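Local coordinates for putative (Helicobacter pylori J99, PDB 4R7K), which is of unknown function but belongs to the SRPBCC group, whose members typically enclose a hydrophobic ligand-binding cavity, so it may bind a small apolar molecule, at residues Val61-Tyr73 with Ile80-Asp92. Residues are numbered along the deposited sequence; the frame is centred on the assembly and turned at random.
Sequences VQHLRDASHWEKY and IHMYHQDNTILKD
D66 OD1 is gripped by three donors: T88 OG1 at 2.6 Å, and OG and N of S68, whose backbone bond closes an Asx turn. The two hydroxyls come to this oxygen from opposite sides of the carboxylate plane, while S68 N meets it on the anti side. D66 is the first residue past helix 57-65, and CG anti to its N (chi1 -177°) puts OD1 between T88 and S68. I89 CD1 lies 3.4 Å from D66 OD2. The backbones form a single bridge between D66 and I89, L90 N bonding nearly straight to R65 O (3.0 Å, 170°) and A67 N donating to T88 O. R65 bends at chi3 and grips L90 O side-on, NE at 3.0 Å and NH2 at 2.9 Å, with that oxygen in the guanidinium plane and I89 CG2 over one face. A67 CB, seated over the centre of one W70 ring face, meets I80 CD1 and the selenomethionine methyl M82 CE, each at 3.7 Å, and L90 CD1 approaches W70 CZ2 obliquely. A helix-end Asx turn is thus joined by an isolated beta bridge to the loop before strand 99-100, beside an antiparallel sheet consistent with the helix-grip fold of SRPBCC proteins.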
loop_
_atom_site.group_PDB
_atom_site.type_symbol
_atom_site.label_atom_id
_atom_site.label_comp_id
_atom_site.label_asym_id
_atom_site.label_seq_id
_atom_site.Cartn_x
_atom_site.Cartn_y
_atom_site.Cartn_z
ATOM N N VAL A 61 -19.870 -12.397 -12.783
ATOM C CA VAL A 61 -19.717 -12.173 -14.221
ATOM C C VAL A 61 -20.488 -10.899 -14.624
ATOM O O VAL A 61 -19.999 -10.033 -15.355
ATOM C CB VAL A 61 -20.171 -13.412 -15.016
ATOM C CG1 VAL A 61 -20.209 -13.139 -16.504
ATOM C CG2 VAL A 61 -19.274 -14.596 -14.743
ATOM N N GLN A 62 -21.700 -10.762 -14.100
ATOM C CA GLN A 62 -22.490 -9.620 -14.413
ATOM C C GLN A 62 -21.809 -8.345 -13.997
ATOM O O GLN A 62 -21.787 -7.378 -14.756
ATOM C CB GLN A 62 -23.810 -9.734 -13.682
ATOM C CG GLN A 62 -24.697 -8.557 -13.925
ATOM C CD GLN A 62 -25.942 -8.616 -13.102
ATOM O OE1 GLN A 62 -26.118 -9.518 -12.268
ATOM N NE2 GLN A 62 -26.813 -7.642 -13.311
ATOM N N HIS A 63 -21.250 -8.326 -12.792
ATOM C CA HIS A 63 -20.636 -7.095 -12.293
ATOM C C HIS A 63 -19.274 -6.789 -12.880
ATOM O O HIS A 63 -18.789 -5.654 -12.764
ATOM C CB HIS A 63 -20.572 -7.068 -10.781
ATOM C CG HIS A 63 -21.908 -7.020 -10.129
ATOM N ND1 HIS A 63 -22.174 -7.646 -8.936
ATOM C CD2 HIS A 63 -23.061 -6.419 -10.508
ATOM C CE1 HIS A 63 -23.431 -7.432 -8.601
ATOM N NE2 HIS A 63 -23.995 -6.699 -9.546
ATOM N N LEU A 64 -18.670 -7.778 -13.508
ATOM C CA LEU A 64 -17.407 -7.568 -14.212
ATOM C C LEU A 64 -17.696 -7.169 -15.655
ATOM O O LEU A 64 -17.119 -6.203 -16.150
ATOM C CB LEU A 64 -16.551 -8.830 -14.202
ATOM C CG LEU A 64 -15.296 -8.738 -15.057
ATOM C CD1 LEU A 64 -14.396 -7.621 -14.548
ATOM C CD2 LEU A 64 -14.549 -10.058 -15.033
ATOM N N ARG A 65 -18.550 -7.931 -16.341
ATOM C CA ARG A 65 -18.923 -7.609 -17.729
ATOM C C ARG A 65 -19.696 -6.297 -17.912
ATOM O O ARG A 65 -19.553 -5.623 -18.938
ATOM C CB ARG A 65 -19.818 -8.694 -18.330
ATOM C CG ARG A 65 -19.160 -10.012 -18.632
ATOM C CD ARG A 65 -20.201 -10.861 -19.370
ATOM N NE ARG A 65 -20.470 -10.336 -20.720
ATOM C CZ ARG A 65 -21.445 -10.756 -21.530
ATOM N NH1 ARG A 65 -22.316 -11.686 -21.132
ATOM N NH2 ARG A 65 -21.554 -10.226 -22.748
ATOM N N ASP A 66 -20.590 -5.977 -16.991
ATOM C CA ASP A 66 -21.337 -4.730 -17.144
ATOM C C ASP A 66 -20.526 -3.625 -16.480
ATOM O O ASP A 66 -20.603 -3.379 -15.279
ATOM C CB ASP A 66 -22.748 -4.838 -16.606
ATOM C CG ASP A 66 -23.552 -3.564 -16.825
ATOM O OD1 ASP A 66 -22.989 -2.493 -17.116
ATOM O OD2 ASP A 66 -24.746 -3.634 -16.660
ATOM N N ALA A 67 -19.742 -2.957 -17.306
ATOM C CA ALA A 67 -18.828 -1.930 -16.852
ATOM C C ALA A 67 -19.482 -0.755 -16.149
ATOM O O ALA A 67 -18.783 0.031 -15.535
ATOM C CB ALA A 67 -17.969 -1.451 -18.018
ATOM N N SER A 68 -20.806 -0.605 -16.255
ATOM C CA SER A 68 -21.498 0.467 -15.524
ATOM C C SER A 68 -21.373 0.264 -14.001
ATOM O O SER A 68 -21.481 1.212 -13.249
ATOM C CB SER A 68 -22.979 0.597 -15.938
ATOM O OG SER A 68 -23.746 -0.512 -15.490
ATOM N N HIS A 69 -21.117 -0.960 -13.553
ATOM C CA HIS A 69 -20.951 -1.236 -12.109
ATOM C C HIS A 69 -19.582 -0.878 -11.539
ATOM O O HIS A 69 -19.446 -0.671 -10.332
ATOM C CB HIS A 69 -21.188 -2.711 -11.828
ATOM C CG HIS A 69 -22.566 -3.174 -12.164
ATOM N ND1 HIS A 69 -23.655 -2.906 -11.367
ATOM C CD2 HIS A 69 -23.032 -3.893 -13.211
ATOM C CE1 HIS A 69 -24.739 -3.417 -11.925
ATOM N NE2 HIS A 69 -24.380 -4.040 -13.034
ATOM N N TRP A 70 -18.573 -0.835 -12.402
ATOM C CA TRP A 70 -17.176 -0.625 -11.984
ATOM C C TRP A 70 -17.001 0.571 -11.057
ATOM O O TRP A 70 -16.396 0.471 -9.976
ATOM C CB TRP A 70 -16.290 -0.441 -13.220
ATOM C CG TRP A 70 -16.104 -1.672 -14.048
ATOM C CD1 TRP A 70 -16.771 -2.867 -13.931
ATOM C CD2 TRP A 70 -15.303 -1.783 -15.232
ATOM N NE1 TRP A 70 -16.373 -3.731 -14.918
ATOM C CE2 TRP A 70 -15.482 -3.090 -15.736
ATOM C CE3 TRP A 70 -14.434 -0.910 -15.900
ATOM C CZ2 TRP A 70 -14.823 -3.544 -16.859
ATOM C CZ3 TRP A 70 -13.792 -1.357 -17.014
ATOM C CH2 TRP A 70 -13.983 -2.677 -17.487
ATOM N N GLU A 71 -17.540 1.693 -11.470
ATOM C CA GLU A 71 -17.408 2.933 -10.702
ATOM C C GLU A 71 -18.039 2.827 -9.319
ATOM O O GLU A 71 -17.637 3.508 -8.371
ATOM C CB GLU A 71 -18.020 4.103 -11.490
ATOM C CG GLU A 71 -17.686 5.441 -10.873
ATOM C CD GLU A 71 -18.194 6.617 -11.671
ATOM O OE1 GLU A 71 -17.715 7.734 -11.398
ATOM O OE2 GLU A 71 -19.054 6.432 -12.563
ATOM N N LYS A 72 -19.021 1.953 -9.198
ATOM C CA LYS A 72 -19.747 1.811 -7.958
ATOM C C LYS A 72 -19.005 0.972 -6.934
ATOM O O LYS A 72 -19.233 1.130 -5.747
ATOM C CB LYS A 72 -21.125 1.243 -8.270
ATOM C CG LYS A 72 -21.859 2.118 -9.286
ATOM C CD LYS A 72 -23.187 1.542 -9.709
ATOM C CE LYS A 72 -24.036 2.638 -10.331
ATOM N NZ LYS A 72 -25.303 2.085 -10.855
ATOM N N TYR A 73 -18.080 0.110 -7.365
ATOM C CA TYR A 73 -17.381 -0.732 -6.415
ATOM C C TYR A 73 -15.869 -0.669 -6.465
ATOM O O TYR A 73 -15.220 -1.173 -5.563
ATOM C CB TYR A 73 -17.830 -2.192 -6.579
ATOM C CG TYR A 73 -17.463 -2.877 -7.883
ATOM C CD1 TYR A 73 -16.154 -3.342 -8.114
ATOM C CD2 TYR A 73 -18.429 -3.162 -8.834
ATOM C CE1 TYR A 73 -15.836 -4.014 -9.279
ATOM C CE2 TYR A 73 -18.126 -3.833 -9.999
ATOM C CZ TYR A 73 -16.821 -4.267 -10.214
ATOM O OH TYR A 73 -16.485 -4.921 -11.344
ATOM N N ILE A 80 -16.987 5.685 -17.941
ATOM C CA ILE A 80 -16.787 4.700 -19.003
ATOM C C ILE A 80 -17.592 5.129 -20.221
ATOM O O ILE A 80 -18.515 5.940 -20.103
ATOM C CB ILE A 80 -17.241 3.303 -18.575
ATOM C CG1 ILE A 80 -18.749 3.303 -18.277
ATOM C CG2 ILE A 80 -16.452 2.849 -17.357
ATOM C CD1 ILE A 80 -19.356 1.923 -18.169
ATOM N N HIS A 81 -17.260 4.567 -21.379
ATOM C CA HIS A 81 -17.953 4.887 -22.625
ATOM C C HIS A 81 -17.796 3.768 -23.654
ATOM O O HIS A 81 -16.675 3.356 -23.945
ATOM C CB HIS A 81 -17.414 6.202 -23.196
ATOM C CG HIS A 81 -18.067 6.621 -24.476
ATOM N ND1 HIS A 81 -19.335 7.156 -24.519
ATOM C CD2 HIS A 81 -17.621 6.603 -25.756
ATOM C CE1 HIS A 81 -19.651 7.433 -25.772
ATOM N NE2 HIS A 81 -18.629 7.104 -26.542
HETATM N N MSE A 82 -18.919 3.259 -24.175
HETATM C CA MSE A 82 -18.906 2.221 -25.216
HETATM C C MSE A 82 -19.157 2.991 -26.502
HETATM O O MSE A 82 -20.149 3.698 -26.639
HETATM C CB MSE A 82 -19.885 1.068 -24.921
HETATM C CG MSE A 82 -19.213 -0.145 -24.208
HETATM SE SE MSE A 82 -18.933 0.338 -22.338
HETATM C CE MSE A 82 -17.827 -1.164 -21.703
ATOM N N TYR A 83 -18.233 2.890 -27.444
ATOM C CA TYR A 83 -18.318 3.640 -28.693
ATOM C C TYR A 83 -19.414 3.219 -29.669
ATOM O O TYR A 83 -19.949 4.064 -30.383
ATOM C CB TYR A 83 -16.980 3.580 -29.428
ATOM C CG TYR A 83 -15.891 4.404 -28.808
ATOM C CD1 TYR A 83 -15.071 3.874 -27.823
ATOM C CD2 TYR A 83 -15.650 5.704 -29.236
ATOM C CE1 TYR A 83 -14.054 4.625 -27.259
ATOM C CE2 TYR A 83 -14.633 6.466 -28.680
ATOM C CZ TYR A 83 -13.836 5.913 -27.687
ATOM O OH TYR A 83 -12.818 6.648 -27.120
ATOM N N HIS A 84 -19.760 1.937 -29.723
ATOM C CA HIS A 84 -20.732 1.503 -30.746
ATOM C C HIS A 84 -21.780 0.529 -30.248
ATOM O O HIS A 84 -22.307 -0.271 -31.019
ATOM C CB HIS A 84 -19.966 0.905 -31.927
ATOM C CG HIS A 84 -18.842 1.774 -32.400
ATOM N ND1 HIS A 84 -17.517 1.408 -32.294
ATOM C CD2 HIS A 84 -18.842 3.030 -32.905
ATOM C CE1 HIS A 84 -16.752 2.384 -32.753
ATOM N NE2 HIS A 84 -17.532 3.378 -33.132
ATOM N N GLN A 85 -22.097 0.618 -28.963
ATOM C CA GLN A 85 -23.098 -0.241 -28.362
ATOM C C GLN A 85 -24.010 0.644 -27.630
ATOM O O GLN A 85 -23.575 1.649 -27.082
ATOM C CB GLN A 85 -22.495 -1.182 -27.297
ATOM C CG GLN A 85 -21.281 -1.940 -27.728
ATOM C CD GLN A 85 -20.982 -3.118 -26.837
ATOM O OE1 GLN A 85 -20.367 -4.061 -27.284
ATOM N NE2 GLN A 85 -21.459 -3.093 -25.587
ATOM N N ASP A 86 -25.260 0.227 -27.532
ATOM C CA ASP A 86 -26.272 0.988 -26.819
ATOM C C ASP A 86 -26.350 0.522 -25.375
ATOM O O ASP A 86 -27.292 0.828 -24.663
ATOM C CB ASP A 86 -27.635 0.853 -27.526
ATOM C CG ASP A 86 -28.031 -0.610 -27.796
ATOM O OD1 ASP A 86 -27.226 -1.532 -27.495
ATOM O OD2 ASP A 86 -29.144 -0.827 -28.344
ATOM N N ASN A 87 -25.333 -0.206 -24.931
ATOM C CA ASN A 87 -25.320 -0.733 -23.586
ATOM C C ASN A 87 -23.883 -0.792 -23.079
ATOM O O ASN A 87 -22.936 -0.555 -23.836
ATOM C CB ASN A 87 -25.968 -2.114 -23.586
ATOM C CG ASN A 87 -25.207 -3.108 -24.441
ATOM O OD1 ASN A 87 -24.093 -3.517 -24.101
ATOM N ND2 ASN A 87 -25.807 -3.507 -25.558
ATOM N N THR A 88 -23.713 -1.160 -21.820
ATOM C CA THR A 88 -22.384 -1.203 -21.221
ATOM C C THR A 88 -21.889 -2.622 -20.915
ATOM O O THR A 88 -21.008 -2.797 -20.067
ATOM C CB THR A 88 -22.373 -0.329 -19.954
ATOM O OG1 THR A 88 -23.405 -0.773 -19.067
ATOM C CG2 THR A 88 -22.654 1.143 -20.331
ATOM N N ILE A 89 -22.413 -3.609 -21.650
ATOM C CA ILE A 89 -22.040 -4.992 -21.464
ATOM C C ILE A 89 -20.905 -5.364 -22.435
ATOM O O ILE A 89 -21.100 -5.404 -23.660
ATOM C CB ILE A 89 -23.236 -5.970 -21.724
ATOM C CG1 ILE A 89 -24.537 -5.521 -21.047
ATOM C CG2 ILE A 89 -22.881 -7.380 -21.267
ATOM C CD1 ILE A 89 -24.445 -5.382 -19.545
ATOM N N LEU A 90 -19.727 -5.632 -21.887
ATOM C CA LEU A 90 -18.572 -6.081 -22.682
ATOM C C LEU A 90 -18.839 -7.442 -23.328
ATOM O O LEU A 90 -19.249 -8.396 -22.642
ATOM C CB LEU A 90 -17.340 -6.235 -21.806
ATOM C CG LEU A 90 -16.871 -4.968 -21.081
ATOM C CD1 LEU A 90 -15.760 -5.312 -20.139
ATOM C CD2 LEU A 90 -16.397 -3.953 -22.083
ATOM N N LYS A 91 -18.571 -7.535 -24.629
ATOM C CA LYS A 91 -18.655 -8.801 -25.370
ATOM C C LYS A 91 -17.439 -8.812 -26.322
ATOM O O LYS A 91 -16.657 -7.860 -26.367
ATOM C CB LYS A 91 -20.000 -8.937 -26.138
ATOM C CG LYS A 91 -20.223 -7.851 -27.164
ATOM C CD LYS A 91 -21.535 -7.992 -27.942
ATOM C CE LYS A 91 -21.677 -6.812 -28.893
ATOM N NZ LYS A 91 -22.720 -7.012 -29.915
ATOM N N ASP A 92 -17.276 -9.861 -27.096
ATOM C CA ASP A 92 -16.118 -9.916 -27.977
ATOM C C ASP A 92 -16.076 -8.658 -28.865
ATOM O O ASP A 92 -17.111 -8.157 -29.326
ATOM C CB ASP A 92 -16.122 -11.201 -28.803
ATOM C CG ASP A 92 -14.758 -11.533 -29.367
ATOM O OD1 ASP A 92 -13.752 -10.906 -28.941
ATOM O OD2 ASP A 92 -14.693 -12.410 -30.240
#